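Local coordinates for protein putative beta-glucosidase (Bifidobacterium adolescentis, PDB 5WAB) that hydrolyses beta-glucosidic linkages as a family 3 glycoside hydrolase and probably also removes terminal arabinopyranosyl units from ginsenosides, at residues 172-177 with 522-527; 626-631 with 637-642. All blocks are in the same frame, centred on the assembly; numbering follows the deposited sequence.

Contact 1. Residues 172-177 with 522-527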
ATOM      1  N   SER A 172       2.090  13.976 -16.127  1.00 18.17           N
ATOM      2  CA  SER A 172       1.644  13.655 -17.475  1.00 17.88           C
ATOM      3  C   SER A 172       0.495  12.650 -17.425  1.00 19.06           C
ATOM      4  O   SER A 172       0.298  11.937 -16.436  1.00 18.03           O
ATOM      5  CB  SER A 172       2.783  13.077 -18.307  1.00 17.46           C
ATOM      6  OG  SER A 172       3.068  11.763 -17.881  1.00 18.83           O
ATOM      7  N   GLN A 173      -0.255  12.583 -18.528  1.00 21.09           N
ATOM      8  CA  GLN A 173      -1.381  11.657 -18.600  1.00 22.62           C
ATOM      9  C   GLN A 173      -0.926  10.205 -18.509  1.00 23.17           C
ATOM     10  O   GLN A 173      -1.529   9.412 -17.776  1.00 22.82           O
ATOM     11  CB  GLN A 173      -2.183  11.902 -19.874  1.00 24.20           C
ATOM     12  CG  GLN A 173      -3.006  13.173 -19.781  1.00 25.90           C
ATOM     13  CD  GLN A 173      -3.929  13.160 -18.573  1.00 27.09           C
ATOM     14  OE1 GLN A 173      -3.833  14.015 -17.694  1.00 28.66           O
ATOM     15  NE2 GLN A 173      -4.840  12.190 -18.533  1.00 27.53           N
ATOM     16  N   ARG A 174       0.143   9.840 -19.224  1.00 23.86           N
ATOM     17  CA  ARG A 174       0.663   8.477 -19.127  1.00 17.38           C
ATOM     18  C   ARG A 174       0.976   8.103 -17.685  1.00 20.00           C
ATOM     19  O   ARG A 174       0.599   7.022 -17.218  1.00 22.87           O
ATOM     20  CB  ARG A 174       1.914   8.311 -19.989  1.00 23.65           C
ATOM     21  CG  ARG A 174       1.645   7.910 -21.417  1.00 24.69           C
ATOM     22  CD  ARG A 174       2.907   7.365 -22.067  1.00 25.40           C
ATOM     23  NE  ARG A 174       3.340   6.085 -21.506  1.00 25.41           N
ATOM     24  CZ  ARG A 174       4.578   5.602 -21.614  1.00 27.07           C
ATOM     25  NH1 ARG A 174       5.509   6.293 -22.257  1.00 27.49           N
ATOM     26  NH2 ARG A 174       4.895   4.430 -21.076  1.00 27.96           N
ATOM     27  N   ALA A 175       1.677   8.980 -16.965  1.00 20.19           N
ATOM     28  CA  ALA A 175       2.050   8.655 -15.594  1.00 20.30           C
ATOM     29  C   ALA A 175       0.820   8.536 -14.704  1.00 19.41           C
ATOM     30  O   ALA A 175       0.754   7.647 -13.846  1.00 19.80           O
ATOM     31  CB  ALA A 175       3.030   9.698 -15.052  1.00 19.47           C
ATOM     32  N   LEU A 176      -0.176   9.402 -14.911  1.00 18.40           N
ATOM     33  CA  LEU A 176      -1.437   9.273 -14.183  1.00 18.28           C
ATOM     34  C   LEU A 176      -2.115   7.944 -14.501  1.00 19.79           C
ATOM     35  O   LEU A 176      -2.532   7.214 -13.594  1.00 18.83           O
ATOM     36  CB  LEU A 176      -2.362  10.442 -14.527  1.00 16.85           C
ATOM     37  CG  LEU A 176      -2.153  11.769 -13.801  1.00 16.05           C
ATOM     38  CD1 LEU A 176      -3.027  12.821 -14.417  1.00 16.22           C
ATOM     39  CD2 LEU A 176      -2.452  11.631 -12.313  1.00 15.92           C
ATOM     40  N   ARG A 177      -2.217   7.606 -15.789  1.00 19.84           N
ATOM     41  CA  ARG A 177      -2.947   6.410 -16.195  1.00 20.26           C
ATOM     42  C   ARG A 177      -2.213   5.128 -15.811  1.00 20.85           C
ATOM     43  O   ARG A 177      -2.854   4.124 -15.485  1.00 21.48           O
ATOM     44  CB  ARG A 177      -3.194   6.439 -17.702  1.00 23.08           C
ATOM     45  CG  ARG A 177      -4.101   7.558 -18.167  1.00 23.06           C
ATOM     46  CD  ARG A 177      -5.522   7.289 -17.760  1.00 24.67           C
ATOM     47  NE  ARG A 177      -6.441   8.259 -18.343  1.00 26.58           N
ATOM     48  CZ  ARG A 177      -7.763   8.154 -18.285  1.00 26.86           C
ATOM     49  NH1 ARG A 177      -8.316   7.115 -17.672  1.00 26.59           N
ATOM     50  NH2 ARG A 177      -8.529   9.079 -18.848  1.00 27.27           N
ATOM     51  N   GLU A 522       9.898  12.383 -13.728  1.00 22.63           N
ATOM     52  CA  GLU A 522      10.332  11.018 -14.000  1.00 21.18           C
ATOM     53  C   GLU A 522       9.308  10.227 -14.806  1.00 19.91           C
ATOM     54  O   GLU A 522       9.654   9.164 -15.335  1.00 18.74           O
ATOM     55  CB  GLU A 522      10.639  10.298 -12.685  1.00 22.11           C
ATOM     56  CG  GLU A 522       9.414   9.973 -11.842  1.00 22.82           C
ATOM     57  CD  GLU A 522       8.925  11.155 -11.031  1.00 23.09           C
ATOM     58  OE1 GLU A 522       9.634  12.185 -10.983  1.00 23.47           O
ATOM     59  OE2 GLU A 522       7.831  11.053 -10.442  1.00 22.77           O
ATOM     60  N   GLY A 523       8.075  10.722 -14.913  1.00 19.47           N
ATOM     61  CA  GLY A 523       7.067  10.063 -15.736  1.00 17.65           C
ATOM     62  C   GLY A 523       6.678   8.717 -15.167  1.00 16.94           C
ATOM     63  O   GLY A 523       6.440   8.579 -13.963  1.00 17.96           O
ATOM     64  N   VAL A 524       6.635   7.694 -16.022  1.00 15.02           N
ATOM     65  CA  VAL A 524       6.265   6.369 -15.528  1.00 17.25           C
ATOM     66  C   VAL A 524       7.429   5.649 -14.871  1.00 19.90           C
ATOM     67  O   VAL A 524       7.227   4.571 -14.302  1.00 23.56           O
ATOM     68  CB  VAL A 524       5.676   5.472 -16.635  1.00 15.61           C
ATOM     69  CG1 VAL A 524       4.374   6.077 -17.179  1.00 14.02           C
ATOM     70  CG2 VAL A 524       6.689   5.244 -17.750  1.00 13.83           C
ATOM     71  N   PHE A 525       8.635   6.225 -14.903  1.00 19.90           N
ATOM     72  CA  PHE A 525       9.828   5.552 -14.380  1.00 22.36           C
ATOM     73  C   PHE A 525       9.966   5.854 -12.891  1.00 22.33           C
ATOM     74  O   PHE A 525      10.780   6.665 -12.448  1.00 23.24           O
ATOM     75  CB  PHE A 525      11.063   5.955 -15.177  1.00 22.35           C
ATOM     76  CG  PHE A 525      11.023   5.496 -16.609  1.00 21.60           C
ATOM     77  CD1 PHE A 525      11.408   4.205 -16.947  1.00 21.24           C
ATOM     78  CD2 PHE A 525      10.561   6.336 -17.612  1.00 20.76           C
ATOM     79  CE1 PHE A 525      11.359   3.772 -18.263  1.00 21.10           C
ATOM     80  CE2 PHE A 525      10.513   5.908 -18.931  1.00 20.42           C
ATOM     81  CZ  PHE A 525      10.911   4.628 -19.257  1.00 20.41           C
ATOM     82  N   VAL A 526       9.155   5.152 -12.107  1.00 22.16           N
ATOM     83  CA  VAL A 526       9.096   5.298 -10.660  1.00 22.01           C
ATOM     84  C   VAL A 526       9.629   4.022 -10.030  1.00 21.78           C
ATOM     85  O   VAL A 526       9.237   2.917 -10.428  1.00 22.50           O
ATOM     86  CB  VAL A 526       7.659   5.585 -10.192  1.00 22.23           C
ATOM     87  CG1 VAL A 526       7.591   5.639  -8.677  1.00 22.52           C
ATOM     88  CG2 VAL A 526       7.163   6.887 -10.805  1.00 22.57           C
ATOM     89  N   GLY A 527      10.525   4.173  -9.058  1.00 19.64           N
ATOM     90  CA  GLY A 527      11.021   3.010  -8.341  1.00 20.20           C
ATOM     91  C   GLY A 527      11.788   2.074  -9.251  1.00 18.47           C
ATOM     92  O   GLY A 527      12.582   2.500 -10.098  1.00 15.82           O
TER
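V524 overlaps the first turn of helix 173-180 with one methyl, CG1, which rests 3.8 Å from CA of A175 and close to the carbonyl oxygen of R174. The motif is a type II' beta turn, E522 to F525, laid against the N-terminal end of a capped helix; it joins a loop of the family 3 C-terminal domain to a helix of the N-terminal, TIM-barrel-clan domain. A glycine suits the second place of the turn, because the positive phi of G523 (67°) is costly for other residues. The turn is closed by F525 N bonding to E522 O. A175 suits its place by being small: its CB meets the G523 carbonyl oxygen at 3.8 Å, and CA of A175 comes within 4.8 Å of CA of V524. S172 is the N-cap, its OG accepting from the backbone N of A175 at 3.2 Å in a nearly straight bond (163°), which satisfies an amide the helix itself cannot. R174 passes obliquely over V524. Its chain bends at chi3 (68°), carrying the guanidinium round until one face lies over CG1, an apolar cover for a flat cation. Arginine suits this place because its long chain carries the charged end past V524 to A596 O, bound by NH2, and to E178, salt-bridged by NE. The beta-branched V524 uses both methyls: CG2 lies 3.9 Å from R174 NH2 and, on the loop's own side, 4.0 Å above the ring plane of F525, offset toward the rim.

Contact 2. Residues 626-631 with 637-642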
ATOM      1  N   ALA A 626      -2.040  -6.401 -19.424  1.00 25.01           N
ATOM      2  CA  ALA A 626      -0.693  -6.791 -19.026  1.00 23.55           C
ATOM      3  C   ALA A 626       0.347  -6.401 -20.065  1.00 22.04           C
ATOM      4  O   ALA A 626       1.543  -6.412 -19.757  1.00 19.62           O
ATOM      5  CB  ALA A 626      -0.620  -8.296 -18.774  1.00 25.46           C
ATOM      6  N   PHE A 627      -0.083  -6.080 -21.289  1.00 22.35           N
ATOM      7  CA  PHE A 627       0.816  -5.738 -22.384  1.00 21.28           C
ATOM      8  C   PHE A 627       0.570  -4.344 -22.941  1.00 20.70           C
ATOM      9  O   PHE A 627       1.177  -3.979 -23.955  1.00 21.72           O
ATOM     10  CB  PHE A 627       0.685  -6.762 -23.516  1.00 21.47           C
ATOM     11  CG  PHE A 627       0.901  -8.182 -23.077  1.00 21.87           C
ATOM     12  CD1 PHE A 627       2.182  -8.701 -22.977  1.00 21.24           C
ATOM     13  CD2 PHE A 627      -0.176  -9.001 -22.782  1.00 21.62           C
ATOM     14  CE1 PHE A 627       2.385 -10.000 -22.574  1.00 20.95           C
ATOM     15  CE2 PHE A 627       0.020 -10.305 -22.380  1.00 21.51           C
ATOM     16  CZ  PHE A 627       1.303 -10.807 -22.276  1.00 21.70           C
ATOM     17  N   ALA A 628      -0.284  -3.546 -22.309  1.00 20.04           N
ATOM     18  CA  ALA A 628      -0.736  -2.287 -22.882  1.00 19.94           C
ATOM     19  C   ALA A 628      -0.174  -1.099 -22.115  1.00 20.00           C
ATOM     20  O   ALA A 628      -0.165  -1.088 -20.880  1.00 20.71           O
ATOM     21  CB  ALA A 628      -2.264  -2.211 -22.887  1.00 17.74           C
ATOM     22  N   TYR A 629       0.255  -0.082 -22.851  1.00 18.69           N
ATOM     23  CA  TYR A 629       0.597   1.202 -22.267  1.00 20.65           C
ATOM     24  C   TYR A 629      -0.495   2.207 -22.597  1.00 21.00           C
ATOM     25  O   TYR A 629      -1.333   1.979 -23.470  1.00 21.87           O
ATOM     26  CB  TYR A 629       1.957   1.711 -22.768  1.00 19.61           C
ATOM     27  CG  TYR A 629       2.085   1.857 -24.278  1.00 21.13           C
ATOM     28  CD1 TYR A 629       1.607   2.987 -24.937  1.00 20.89           C
ATOM     29  CD2 TYR A 629       2.699   0.865 -25.044  1.00 21.01           C
ATOM     30  CE1 TYR A 629       1.732   3.125 -26.311  1.00 18.56           C
ATOM     31  CE2 TYR A 629       2.826   0.993 -26.419  1.00 20.55           C
ATOM     32  CZ  TYR A 629       2.340   2.125 -27.045  1.00 21.21           C
ATOM     33  OH  TYR A 629       2.470   2.260 -28.408  1.00 21.76           O
ATOM     34  N   TRP A 630      -0.484   3.323 -21.880  1.00 21.75           N
ATOM     35  CA  TRP A 630      -1.388   4.410 -22.203  1.00 23.86           C
ATOM     36  C   TRP A 630      -0.799   5.238 -23.336  1.00 26.90           C
ATOM     37  O   TRP A 630       0.336   5.715 -23.244  1.00 27.59           O
ATOM     38  CB  TRP A 630      -1.649   5.287 -20.980  1.00 22.09           C
ATOM     39  CG  TRP A 630      -2.684   6.322 -21.256  1.00 22.17           C
ATOM     40  CD1 TRP A 630      -2.474   7.627 -21.594  1.00 20.60           C
ATOM     41  CD2 TRP A 630      -4.099   6.127 -21.263  1.00 20.84           C
ATOM     42  NE1 TRP A 630      -3.674   8.263 -21.790  1.00 20.69           N
ATOM     43  CE2 TRP A 630      -4.689   7.363 -21.594  1.00 22.32           C
ATOM     44  CE3 TRP A 630      -4.928   5.030 -21.005  1.00 21.89           C
ATOM     45  CZ2 TRP A 630      -6.069   7.531 -21.684  1.00 23.05           C
ATOM     46  CZ3 TRP A 630      -6.293   5.196 -21.091  1.00 23.66           C
ATOM     47  CH2 TRP A 630      -6.854   6.440 -21.426  1.00 24.72           C
ATOM     48  N   SER A 631      -1.570   5.418 -24.399  1.00 29.75           N
ATOM     49  CA  SER A 631      -1.150   6.235 -25.527  1.00 32.61           C
ATOM     50  C   SER A 631      -1.888   7.563 -25.466  1.00 34.19           C
ATOM     51  O   SER A 631      -3.118   7.596 -25.556  1.00 34.85           O
ATOM     52  CB  SER A 631      -1.426   5.539 -26.858  1.00 33.36           C
ATOM     53  OG  SER A 631      -1.150   6.408 -27.946  1.00 34.31           O
ATOM     54  N   TRP A 637      -5.746   2.938 -23.832  1.00 24.59           N
ATOM     55  CA  TRP A 637      -4.758   1.874 -23.752  1.00 23.81           C
ATOM     56  C   TRP A 637      -4.463   1.331 -25.147  1.00 23.91           C
ATOM     57  O   TRP A 637      -5.312   1.361 -26.041  1.00 20.68           O
ATOM     58  CB  TRP A 637      -5.258   0.763 -22.828  1.00 23.54           C
ATOM     59  CG  TRP A 637      -5.453   1.250 -21.424  1.00 24.42           C
ATOM     60  CD1 TRP A 637      -6.633   1.588 -20.827  1.00 24.74           C
ATOM     61  CD2 TRP A 637      -4.425   1.495 -20.452  1.00 23.57           C
ATOM     62  NE1 TRP A 637      -6.405   2.007 -19.536  1.00 24.43           N
ATOM     63  CE2 TRP A 637      -5.060   1.965 -19.284  1.00 23.41           C
ATOM     64  CE3 TRP A 637      -3.032   1.354 -20.455  1.00 23.18           C
ATOM     65  CZ2 TRP A 637      -4.347   2.298 -18.126  1.00 23.38           C
ATOM     66  CZ3 TRP A 637      -2.324   1.682 -19.303  1.00 23.20           C
ATOM     67  CH2 TRP A 637      -2.985   2.146 -18.155  1.00 22.97           C
ATOM     68  N   HIS A 638      -3.233   0.858 -25.341  1.00 19.24           N
ATOM     69  CA  HIS A 638      -2.802   0.371 -26.646  1.00 19.72           C
ATOM     70  C   HIS A 638      -1.868  -0.815 -26.463  1.00 20.23           C
ATOM     71  O   HIS A 638      -0.849  -0.704 -25.778  1.00 18.50           O
ATOM     72  CB  HIS A 638      -2.110   1.477 -27.453  1.00 20.00           C
ATOM     73  CG  HIS A 638      -1.689   1.048 -28.827  1.00 28.49           C
ATOM     74  ND1 HIS A 638      -0.400   1.192 -29.293  1.00 26.01           N
ATOM     75  CD2 HIS A 638      -2.386   0.458 -29.828  1.00 21.51           C
ATOM     76  CE1 HIS A 638      -0.323   0.722 -30.526  1.00 25.40           C
ATOM     77  NE2 HIS A 638      -1.514   0.267 -30.872  1.00 21.91           N
ATOM     78  N   VAL A 639      -2.220  -1.944 -27.078  1.00 20.92           N
ATOM     79  CA  VAL A 639      -1.334  -3.096 -27.185  1.00 21.29           C
ATOM     80  C   VAL A 639      -0.685  -3.027 -28.558  1.00 23.23           C
ATOM     81  O   VAL A 639      -1.372  -3.084 -29.586  1.00 22.45           O
ATOM     82  CB  VAL A 639      -2.079  -4.425 -26.982  1.00 20.08           C
ATOM     83  CG1 VAL A 639      -1.121  -5.585 -27.135  1.00 19.69           C
ATOM     84  CG2 VAL A 639      -2.707  -4.482 -25.607  1.00 19.35           C
ATOM     85  N   GLU A 640       0.633  -2.869 -28.566  1.00 25.15           N
ATOM     86  CA  GLU A 640       1.411  -2.754 -29.789  1.00 26.33           C
ATOM     87  C   GLU A 640       1.851  -4.133 -30.268  1.00 25.82           C
ATOM     88  O   GLU A 640       2.251  -4.984 -29.468  1.00 25.93           O
ATOM     89  CB  GLU A 640       2.614  -1.844 -29.528  1.00 27.27           C
ATOM     90  CG  GLU A 640       3.237  -1.205 -30.745  1.00 29.76           C
ATOM     91  CD  GLU A 640       4.328  -0.217 -30.376  1.00 30.07           C
ATOM     92  OE1 GLU A 640       4.062   0.688 -29.554  1.00 29.39           O
ATOM     93  OE2 GLU A 640       5.454  -0.350 -30.893  1.00 31.49           O
ATOM     94  N   ALA A 641       1.770  -4.353 -31.577  1.00 25.66           N
ATOM     95  CA  ALA A 641       2.191  -5.629 -32.141  1.00 25.34           C
ATOM     96  C   ALA A 641       3.682  -5.840 -31.937  1.00 24.89           C
ATOM     97  O   ALA A 641       4.480  -4.905 -32.051  1.00 25.55           O
ATOM     98  CB  ALA A 641       1.864  -5.693 -33.629  1.00 26.39           C
ATOM     99  N   GLY A 642       4.054  -7.065 -31.612  1.00 23.80           N
ATOM    100  CA  GLY A 642       5.448  -7.420 -31.464  1.00 23.60           C
ATOM    101  C   GLY A 642       5.626  -8.459 -30.375  1.00 23.47           C
ATOM    102  O   GLY A 642       4.668  -9.049 -29.884  1.00 21.24           O
TER
HETATM  103  O   HOH W   1       1.712  -2.106 -26.013  1.00 10.71           O
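W630 stands at about a right angle to W637, its six-membered ring driving an edge into the other indole's face (planes 85° apart). W630 CE3 sits over the centre of that ring system, 3.5 Å from W637 CE2, a T-shaped pair that suits two broad, flat residues facing each other across strands. On the opposite face of the sheet Y629 and H638 run side by side. With CG of Y629 between its backbone N and carbonyl carbon (chi1 57°), the phenol reaches out beside the imidazole, whose edge turns to the tyrosine face in an offset edge-to-face pair. H638 ND1 donates in its own ring plane to Y629 OH at 3.2 Å, and that hydroxyl donates to E640 OE1 at a short 2.5 Å; A594 N also binds this carboxylate oxygen. A phenylalanine in place of Y629 would probably leave H638 ND1 without its acceptor and E640 with one donor fewer. Small A628 lets V639 CG2 approach its CB to 3.6 Å. A water bridges F627 O, H638 O and E640 N. Paired backbone bonds between Y629 and H638 complete a two-stranded antiparallel beta hairpin of the fibronectin type III-like domain.

In the fold
Both segments of contact 1 precede those of contact 2 in the sequence; in space the two centres are about 15 Å apart and the contacts touch. Helix 173-180 is the shared element: one side of it receives the 522-527 turn, while the hairpin of strands 628-631 and 636-639 packs against it too. R174 CG lies 3.1 Å from W630 O, R177 forms a cation-pi pair with W630, and R177 O approaches W637 CH2 at 3.3 Å. E178, already the salt-bridge partner in contact 1, also accepts from W630 N, so one carboxylate serves both contacts. One barrel-domain helix thus meets parts of the C-terminal and fibronectin type III-like domains, tying all three together.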